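Local coordinates for protein transcriptional regulator (Corynebacterium diphtheriae, PDB 3LMM) that is of unknown molecular function but is probably a multidomain transcriptional regulator, joining a Schlafen AlbA_2 domain to an ATPase-like domain and helix-turn-helix-like C-terminal regions, at residues A[189-194]-A[264-269]; A[238-243]-A[320-325]. All blocks are in the same frame, centred on the assembly; numbering follows the deposited sequence.

Contact 1 (A[189-194]-A[264-269]); sequences RPAALA and CLEQLD
Arg189 and Glu266 meet at about a right angle, the arginine reaching from the N-cap of helix 190-199 to a carboxylate that projects from the first turn of helix 264-278. A bend at chi3 (75°) turns the guanidinium so that its NH2 corner faces both carboxylate oxygens. NH2 donates to Glu266 OE1 at 3.0 Å, nearly straight and within the guanidinium plane, on the syn lone pair of that oxygen; its salt-bridge distance to Glu266 OE2 is 2.8 Å. The two flat groups are 31° apart, so the pairing is twisted. Glu266 OE1 has a second partner in Ser263 OG, which would help fix the rotation of the carboxylate. Ala191 CB lies beside Glu266 OE2 at 3.1 Å, while Ala192 N lies 4.2 Å from Glu266 CG. On the neighbouring flank Leu265 CD1 approaches Ala192 O at 4.1 Å, and Leu265 continues onto Phe232 of helix 226-232. Ala191 and Ala192 present only small side chains beside the glutamate, and the axes of the short segments 190-194 and 264-269 come within 8.9 Å. These segments form a helix-helix crossing at 64°, bridged by an interhelical salt bridge between an N-cap residue and a first-turn glutamate.

Contact 2 (A[238-243]-A[320-325]); sequences TAIELS and IDVRWI
Two neighbouring parallel strands of a six-stranded mixed sheet make this contact; strand 320-325, which falls largely in a stretch assigned to the RecG C-terminal family, lies next to strand 240-245, and helices 264-278 and 298-311 pack on one face. Ile240 pairs with Ile320, Glu241 with Asp321, Leu242 with Val322 and Ser243 with Arg323. The backbone ladder alternates between the strands: Ile320 N donates to Ala239 O at 2.8 Å, Glu241 N to Ile320 O, Ser243 N to Val322 O at 3.0 Å, and Trp324 N to Ser243 O. On the helix-covered face Ile240 and Ile320 cross obliquely, with Ile240 CG1 3.5 Å from Ile320 CB. Because Ile240 CG1 stands opposite the backbone N (chi1 -173°), Ile240 CD1 is carried over to Ile320 CG2. Farther along, Leu242 CD1 meets Val322 CG2 at 3.8 Å and Trp324 CB at 4.2 Å, and Leu242 extends to Leu271 and Leu275 of helix 264-278. Glu241, Ser243, Asp321 and Arg323 point to the other face. There the acidic ends of Glu241 and Asp321 stay apart, and Asp321 instead forms a salt bridge along its own strand with Arg323. The arginine chain, bent at chi2 and chi3, folds back so that Arg323 NE makes a weak hydrogen bond to Asp321 OD1 at 3.0 Å and a straighter one to Asp321 OD2 at 3.1 Å, the latter oxygen lying near the guanidinium plane but met from above the carboxylate.

Overall arrangement
Both contacts are largely buried, yet they differ in chemistry. Contact 1 joins two helices through one charged pair with two alanines and a leucine; contact 2 joins two strands of the sheet through a backbone ladder, with apolar packing on the helix-covered face and polar side chains on the partly exposed one. Helix 264-278 links them: its first turn carries the glutamate of contact 1, and its later turns pack on Leu242 of contact 2. Their centres lie about 18 Å apart, but the segments touch directly where Gln267 OE1 probably accepts a hydrogen bond from Ala239 N at 2.5 Å, just before strand 240-245.

Contact 1 (A[189-194]-A[264-269])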
ATOM      1  N   ARG A 189      -2.291  24.715 -14.765  1.00 31.62           N
ATOM      2  CA  ARG A 189      -2.153  24.637 -16.215  1.00 35.43           C
ATOM      3  C   ARG A 189      -3.216  23.736 -16.819  1.00 36.60           C
ATOM      4  O   ARG A 189      -3.496  22.655 -16.303  1.00 38.34           O
ATOM      5  CB  ARG A 189      -0.763  24.108 -16.583  1.00 37.16           C
ATOM      6  CG  ARG A 189       0.300  24.435 -15.546  1.00 41.48           C
ATOM      7  CD  ARG A 189       1.691  24.135 -16.050  1.00 28.09           C
ATOM      8  NE  ARG A 189       2.135  25.140 -16.998  1.00 22.29           N
ATOM      9  CZ  ARG A 189       2.626  24.858 -18.197  1.00 25.89           C
ATOM     10  NH1 ARG A 189       3.019  25.839 -19.006  1.00 23.83           N
ATOM     11  NH2 ARG A 189       2.712  23.594 -18.593  1.00 21.64           N
ATOM     12  N   PRO A 190      -3.832  24.176 -17.923  1.00 35.03           N
ATOM     13  CA  PRO A 190      -4.866  23.365 -18.570  1.00 33.24           C
ATOM     14  C   PRO A 190      -4.337  22.006 -19.016  1.00 28.42           C
ATOM     15  O   PRO A 190      -5.060  21.014 -19.009  1.00 25.41           O
ATOM     16  CB  PRO A 190      -5.297  24.239 -19.744  1.00 34.52           C
ATOM     17  CG  PRO A 190      -4.051  25.050 -20.033  1.00 32.83           C
ATOM     18  CD  PRO A 190      -3.615  25.434 -18.655  1.00 25.00           C
ATOM     19  N   ALA A 191      -3.067  21.977 -19.398  1.00 21.29           N
ATOM     20  CA  ALA A 191      -2.427  20.752 -19.847  1.00 25.60           C
ATOM     21  C   ALA A 191      -2.405  19.710 -18.735  1.00 31.18           C
ATOM     22  O   ALA A 191      -2.616  18.512 -18.970  1.00 31.37           O
ATOM     23  CB  ALA A 191      -1.008  21.041 -20.299  1.00 23.95           C
ATOM     24  N   ALA A 192      -2.131  20.176 -17.522  1.00 28.60           N
ATOM     25  CA  ALA A 192      -2.068  19.306 -16.355  1.00 21.58           C
ATOM     26  C   ALA A 192      -3.466  18.795 -16.039  1.00 21.27           C
ATOM     27  O   ALA A 192      -3.651  17.617 -15.733  1.00 13.24           O
ATOM     28  CB  ALA A 192      -1.516  20.073 -15.174  1.00 17.77           C
ATOM     29  N   LEU A 193      -4.442  19.694 -16.110  1.00 11.02           N
ATOM     30  CA  LEU A 193      -5.808  19.321 -15.831  1.00  8.25           C
ATOM     31  C   LEU A 193      -6.288  18.342 -16.872  1.00 14.66           C
ATOM     32  O   LEU A 193      -6.990  17.373 -16.564  1.00  8.29           O
ATOM     33  CB  LEU A 193      -6.701  20.549 -15.835  1.00  4.51           C
ATOM     34  CG  LEU A 193      -6.606  21.337 -14.540  1.00  8.85           C
ATOM     35  CD1 LEU A 193      -7.158  22.724 -14.734  1.00 15.18           C
ATOM     36  CD2 LEU A 193      -7.349  20.599 -13.446  1.00 12.80           C
ATOM     37  N   ALA A 194      -5.914  18.598 -18.120  1.00 15.99           N
ATOM     38  CA  ALA A 194      -6.321  17.724 -19.215  1.00 20.93           C
ATOM     39  C   ALA A 194      -5.822  16.302 -18.944  1.00 22.86           C
ATOM     40  O   ALA A 194      -6.546  15.326 -19.162  1.00 21.08           O
ATOM     41  CB  ALA A 194      -5.754  18.242 -20.517  1.00 14.59           C
ATOM     42  N   CYS A 264       4.414  18.642 -12.335  1.00 21.28           N
ATOM     43  CA  CYS A 264       4.902  17.282 -12.134  1.00 21.30           C
ATOM     44  C   CYS A 264       4.114  16.286 -12.963  1.00 22.35           C
ATOM     45  O   CYS A 264       4.684  15.349 -13.510  1.00 25.68           O
ATOM     46  CB  CYS A 264       4.813  16.888 -10.662  1.00 28.38           C
ATOM     47  SG  CYS A 264       6.161  17.519  -9.636  1.00 32.51           S
ATOM     48  N   LEU A 265       2.803  16.482 -13.046  1.00 16.25           N
ATOM     49  CA  LEU A 265       1.965  15.583 -13.823  1.00 15.41           C
ATOM     50  C   LEU A 265       2.415  15.604 -15.281  1.00 24.12           C
ATOM     51  O   LEU A 265       2.473  14.564 -15.951  1.00 27.19           O
ATOM     52  CB  LEU A 265       0.503  16.006 -13.745  1.00  7.65           C
ATOM     53  CG  LEU A 265      -0.160  15.879 -12.384  1.00 18.26           C
ATOM     54  CD1 LEU A 265      -1.555  16.471 -12.453  1.00 14.95           C
ATOM     55  CD2 LEU A 265      -0.208  14.428 -11.951  1.00  5.69           C
ATOM     56  N   GLU A 266       2.720  16.802 -15.770  1.00 23.71           N
ATOM     57  CA  GLU A 266       3.171  16.968 -17.138  1.00 20.61           C
ATOM     58  C   GLU A 266       4.541  16.330 -17.267  1.00 23.52           C
ATOM     59  O   GLU A 266       4.809  15.583 -18.213  1.00 19.73           O
ATOM     60  CB  GLU A 266       3.238  18.448 -17.488  1.00 16.96           C
ATOM     61  CG  GLU A 266       1.873  19.057 -17.686  1.00 26.05           C
ATOM     62  CD  GLU A 266       1.923  20.555 -17.849  1.00 38.89           C
ATOM     63  OE1 GLU A 266       2.099  21.266 -16.832  1.00 42.92           O
ATOM     64  OE2 GLU A 266       1.790  21.029 -18.999  1.00 42.55           O
ATOM     65  N   GLN A 267       5.408  16.613 -16.305  1.00 20.00           N
ATOM     66  CA  GLN A 267       6.730  16.037 -16.347  1.00 14.08           C
ATOM     67  C   GLN A 267       6.667  14.531 -16.205  1.00 11.79           C
ATOM     68  O   GLN A 267       7.391  13.816 -16.889  1.00 13.96           O
ATOM     69  CB  GLN A 267       7.613  16.664 -15.271  1.00 21.87           C
ATOM     70  CG  GLN A 267       8.141  18.027 -15.680  1.00 19.38           C
ATOM     71  CD  GLN A 267       9.090  18.609 -14.656  1.00 27.57           C
ATOM     72  OE1 GLN A 267      10.067  17.968 -14.253  1.00 26.76           O
ATOM     73  NE2 GLN A 267       8.815  19.839 -14.234  1.00 18.64           N
ATOM     74  N   LEU A 268       5.795  14.033 -15.338  1.00 11.94           N
ATOM     75  CA  LEU A 268       5.686  12.581 -15.177  1.00 15.88           C
ATOM     76  C   LEU A 268       5.293  11.958 -16.515  1.00 17.00           C
ATOM     77  O   LEU A 268       5.939  11.025 -16.996  1.00 13.17           O
ATOM     78  CB  LEU A 268       4.624  12.219 -14.146  1.00 14.04           C
ATOM     79  CG  LEU A 268       4.323  10.721 -14.122  1.00 19.78           C
ATOM     80  CD1 LEU A 268       5.249   9.997 -13.144  1.00 16.95           C
ATOM     81  CD2 LEU A 268       2.868  10.527 -13.715  1.00 26.60           C
ATOM     82  N   ASP A 269       4.226  12.488 -17.106  1.00 16.83           N
ATOM     83  CA  ASP A 269       3.766  11.993 -18.381  1.00 19.89           C
ATOM     84  C   ASP A 269       4.894  12.022 -19.412  1.00 17.63           C
ATOM     85  O   ASP A 269       5.174  11.018 -20.063  1.00 15.25           O
ATOM     86  CB  ASP A 269       2.591  12.824 -18.889  1.00 17.49           C
ATOM     87  CG  ASP A 269       2.134  12.384 -20.262  1.00 30.98           C
ATOM     88  OD1 ASP A 269       1.773  11.188 -20.397  1.00 31.62           O
ATOM     89  OD2 ASP A 269       2.135  13.223 -21.196  1.00 21.81           O
TER

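Contact 2 (A[238-243]-A[320-325])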
ATOM      1  N   THR A 238      13.355  21.006 -13.317  1.00 21.06           N
ATOM      2  CA  THR A 238      13.199  19.628 -13.701  1.00 17.49           C
ATOM      3  C   THR A 238      12.963  18.766 -12.487  1.00 19.24           C
ATOM      4  O   THR A 238      13.715  18.819 -11.512  1.00 21.31           O
ATOM      5  CB  THR A 238      14.423  19.161 -14.455  1.00 26.95           C
ATOM      6  OG1 THR A 238      14.495  19.886 -15.686  1.00 43.75           O
ATOM      7  CG2 THR A 238      14.350  17.675 -14.741  1.00 40.37           C
ATOM      8  N   ALA A 239      11.900  17.975 -12.535  1.00 16.96           N
ATOM      9  CA  ALA A 239      11.574  17.107 -11.414  1.00 19.91           C
ATOM     10  C   ALA A 239      12.183  15.738 -11.619  1.00 18.94           C
ATOM     11  O   ALA A 239      12.666  15.113 -10.676  1.00 15.42           O
ATOM     12  CB  ALA A 239      10.064  16.994 -11.269  1.00  5.01           C
ATOM     13  N   ILE A 240      12.174  15.294 -12.869  1.00 15.89           N
ATOM     14  CA  ILE A 240      12.700  13.982 -13.209  1.00 14.20           C
ATOM     15  C   ILE A 240      13.185  14.011 -14.652  1.00 19.98           C
ATOM     16  O   ILE A 240      12.622  14.717 -15.487  1.00 18.96           O
ATOM     17  CB  ILE A 240      11.578  12.923 -13.053  1.00 14.11           C
ATOM     18  CG1 ILE A 240      12.122  11.527 -13.225  1.00 12.75           C
ATOM     19  CG2 ILE A 240      10.468  13.173 -14.063  1.00  1.00           C
ATOM     20  CD1 ILE A 240      11.219  10.494 -12.652  1.00  4.42           C
ATOM     21  N   GLU A 241      14.245  13.273 -14.951  1.00 18.68           N
ATOM     22  CA  GLU A 241      14.757  13.251 -16.320  1.00 23.41           C
ATOM     23  C   GLU A 241      15.372  11.900 -16.658  1.00 19.97           C
ATOM     24  O   GLU A 241      15.767  11.155 -15.769  1.00 22.30           O
ATOM     25  CB  GLU A 241      15.783  14.367 -16.509  1.00 23.00           C
ATOM     26  CG  GLU A 241      16.890  14.360 -15.473  1.00 36.07           C
ATOM     27  CD  GLU A 241      17.917  15.453 -15.699  1.00 44.07           C
ATOM     28  OE1 GLU A 241      17.536  16.649 -15.730  1.00 52.20           O
ATOM     29  OE2 GLU A 241      19.115  15.117 -15.834  1.00 54.97           O
ATOM     30  N   LEU A 242      15.456  11.596 -17.946  1.00 14.69           N
ATOM     31  CA  LEU A 242      15.995  10.320 -18.391  1.00 18.29           C
ATOM     32  C   LEU A 242      17.301  10.421 -19.171  1.00 18.88           C
ATOM     33  O   LEU A 242      17.504  11.355 -19.951  1.00 14.05           O
ATOM     34  CB  LEU A 242      14.954   9.596 -19.249  1.00 26.65           C
ATOM     35  CG  LEU A 242      15.331   8.268 -19.925  1.00 25.49           C
ATOM     36  CD1 LEU A 242      15.473   7.156 -18.875  1.00 22.40           C
ATOM     37  CD2 LEU A 242      14.261   7.911 -20.938  1.00  7.22           C
ATOM     38  N   SER A 243      18.177   9.441 -18.950  1.00 18.85           N
ATOM     39  CA  SER A 243      19.472   9.354 -19.622  1.00 25.17           C
ATOM     40  C   SER A 243      19.700   7.924 -20.096  1.00 26.59           C
ATOM     41  O   SER A 243      19.992   7.037 -19.301  1.00 32.99           O
ATOM     42  CB  SER A 243      20.610   9.734 -18.677  1.00 19.70           C
ATOM     43  OG  SER A 243      20.523  11.086 -18.275  1.00 30.59           O
ATOM     44  N   ILE A 320      14.988  13.601 -10.087  1.00 26.59           N
ATOM     45  CA  ILE A 320      15.011  12.160  -9.962  1.00 15.65           C
ATOM     46  C   ILE A 320      15.829  11.775 -11.183  1.00 23.69           C
ATOM     47  O   ILE A 320      15.477  12.136 -12.312  1.00 23.62           O
ATOM     48  CB  ILE A 320      13.594  11.555 -10.098  1.00 15.33           C
ATOM     49  CG1 ILE A 320      12.692  12.070  -8.966  1.00 17.64           C
ATOM     50  CG2 ILE A 320      13.671  10.042 -10.088  1.00  6.96           C
ATOM     51  CD1 ILE A 320      11.215  11.710  -9.119  1.00  1.78           C
ATOM     52  N   ASP A 321      16.930  11.074 -10.953  1.00 23.90           N
ATOM     53  CA  ASP A 321      17.801  10.640 -12.035  1.00 23.36           C
ATOM     54  C   ASP A 321      17.377   9.243 -12.434  1.00 24.15           C
ATOM     55  O   ASP A 321      17.525   8.304 -11.649  1.00 24.55           O
ATOM     56  CB  ASP A 321      19.264  10.617 -11.554  1.00 36.49           C
ATOM     57  CG  ASP A 321      20.238  10.155 -12.628  1.00 40.92           C
ATOM     58  OD1 ASP A 321      21.449  10.006 -12.326  1.00 47.94           O
ATOM     59  OD2 ASP A 321      19.795   9.946 -13.779  1.00 53.52           O
ATOM     60  N   VAL A 322      16.817   9.109 -13.631  1.00 16.83           N
ATOM     61  CA  VAL A 322      16.424   7.794 -14.125  1.00 20.36           C
ATOM     62  C   VAL A 322      17.234   7.507 -15.372  1.00 18.91           C
ATOM     63  O   VAL A 322      17.225   8.294 -16.314  1.00 20.10           O
ATOM     64  CB  VAL A 322      14.873   7.675 -14.433  1.00 19.89           C
ATOM     65  CG1 VAL A 322      14.360   8.910 -15.128  1.00 12.77           C
ATOM     66  CG2 VAL A 322      14.607   6.442 -15.292  1.00  1.16           C
ATOM     67  N   ARG A 323      17.977   6.404 -15.347  1.00 21.87           N
ATOM     68  CA  ARG A 323      18.772   6.015 -16.500  1.00 25.34           C
ATOM     69  C   ARG A 323      18.358   4.631 -16.959  1.00 22.83           C
ATOM     70  O   ARG A 323      17.914   3.807 -16.162  1.00 26.13           O
ATOM     71  CB  ARG A 323      20.285   6.056 -16.211  1.00 25.12           C
ATOM     72  CG  ARG A 323      20.750   5.388 -14.937  1.00 35.59           C
ATOM     73  CD  ARG A 323      20.680   6.347 -13.760  1.00 51.93           C
ATOM     74  NE  ARG A 323      21.640   7.453 -13.838  1.00 54.47           N
ATOM     75  CZ  ARG A 323      22.959   7.316 -13.742  1.00 55.81           C
ATOM     76  NH1 ARG A 323      23.497   6.110 -13.570  1.00 53.14           N
ATOM     77  NH2 ARG A 323      23.734   8.391 -13.800  1.00 43.71           N
ATOM     78  N   TRP A 324      18.489   4.404 -18.260  1.00 20.22           N
ATOM     79  CA  TRP A 324      18.125   3.147 -18.887  1.00 22.29           C
ATOM     80  C   TRP A 324      19.333   2.550 -19.593  1.00 22.68           C
ATOM     81  O   TRP A 324      19.958   3.213 -20.412  1.00 30.82           O
ATOM     82  CB  TRP A 324      17.020   3.401 -19.905  1.00 25.29           C
ATOM     83  CG  TRP A 324      16.685   2.219 -20.725  1.00 29.22           C
ATOM     84  CD1 TRP A 324      17.348   1.767 -21.835  1.00 36.26           C
ATOM     85  CD2 TRP A 324      15.613   1.314 -20.505  1.00 31.78           C
ATOM     86  NE1 TRP A 324      16.750   0.630 -22.318  1.00 33.85           N
ATOM     87  CE2 TRP A 324      15.678   0.329 -21.519  1.00 36.83           C
ATOM     88  CE3 TRP A 324      14.600   1.232 -19.545  1.00 33.85           C
ATOM     89  CZ2 TRP A 324      14.759  -0.721 -21.603  1.00 39.41           C
ATOM     90  CZ3 TRP A 324      13.691   0.189 -19.625  1.00 38.18           C
ATOM     91  CH2 TRP A 324      13.775  -0.774 -20.647  1.00 38.51           C
ATOM     92  N   ILE A 325      19.651   1.297 -19.289  1.00 24.04           N
ATOM     93  CA  ILE A 325      20.789   0.623 -19.914  1.00 22.11           C
ATOM     94  C   ILE A 325      20.334  -0.282 -21.047  1.00 30.99           C
ATOM     95  O   ILE A 325      19.694  -1.303 -20.811  1.00 31.79           O
ATOM     96  CB  ILE A 325      21.522  -0.239 -18.908  1.00 14.98           C
ATOM     97  CG1 ILE A 325      21.706   0.551 -17.626  1.00  8.55           C
ATOM     98  CG2 ILE A 325      22.860  -0.650 -19.453  1.00 21.38           C
ATOM     99  CD1 ILE A 325      22.254   1.898 -17.865  1.00  8.36           C
TER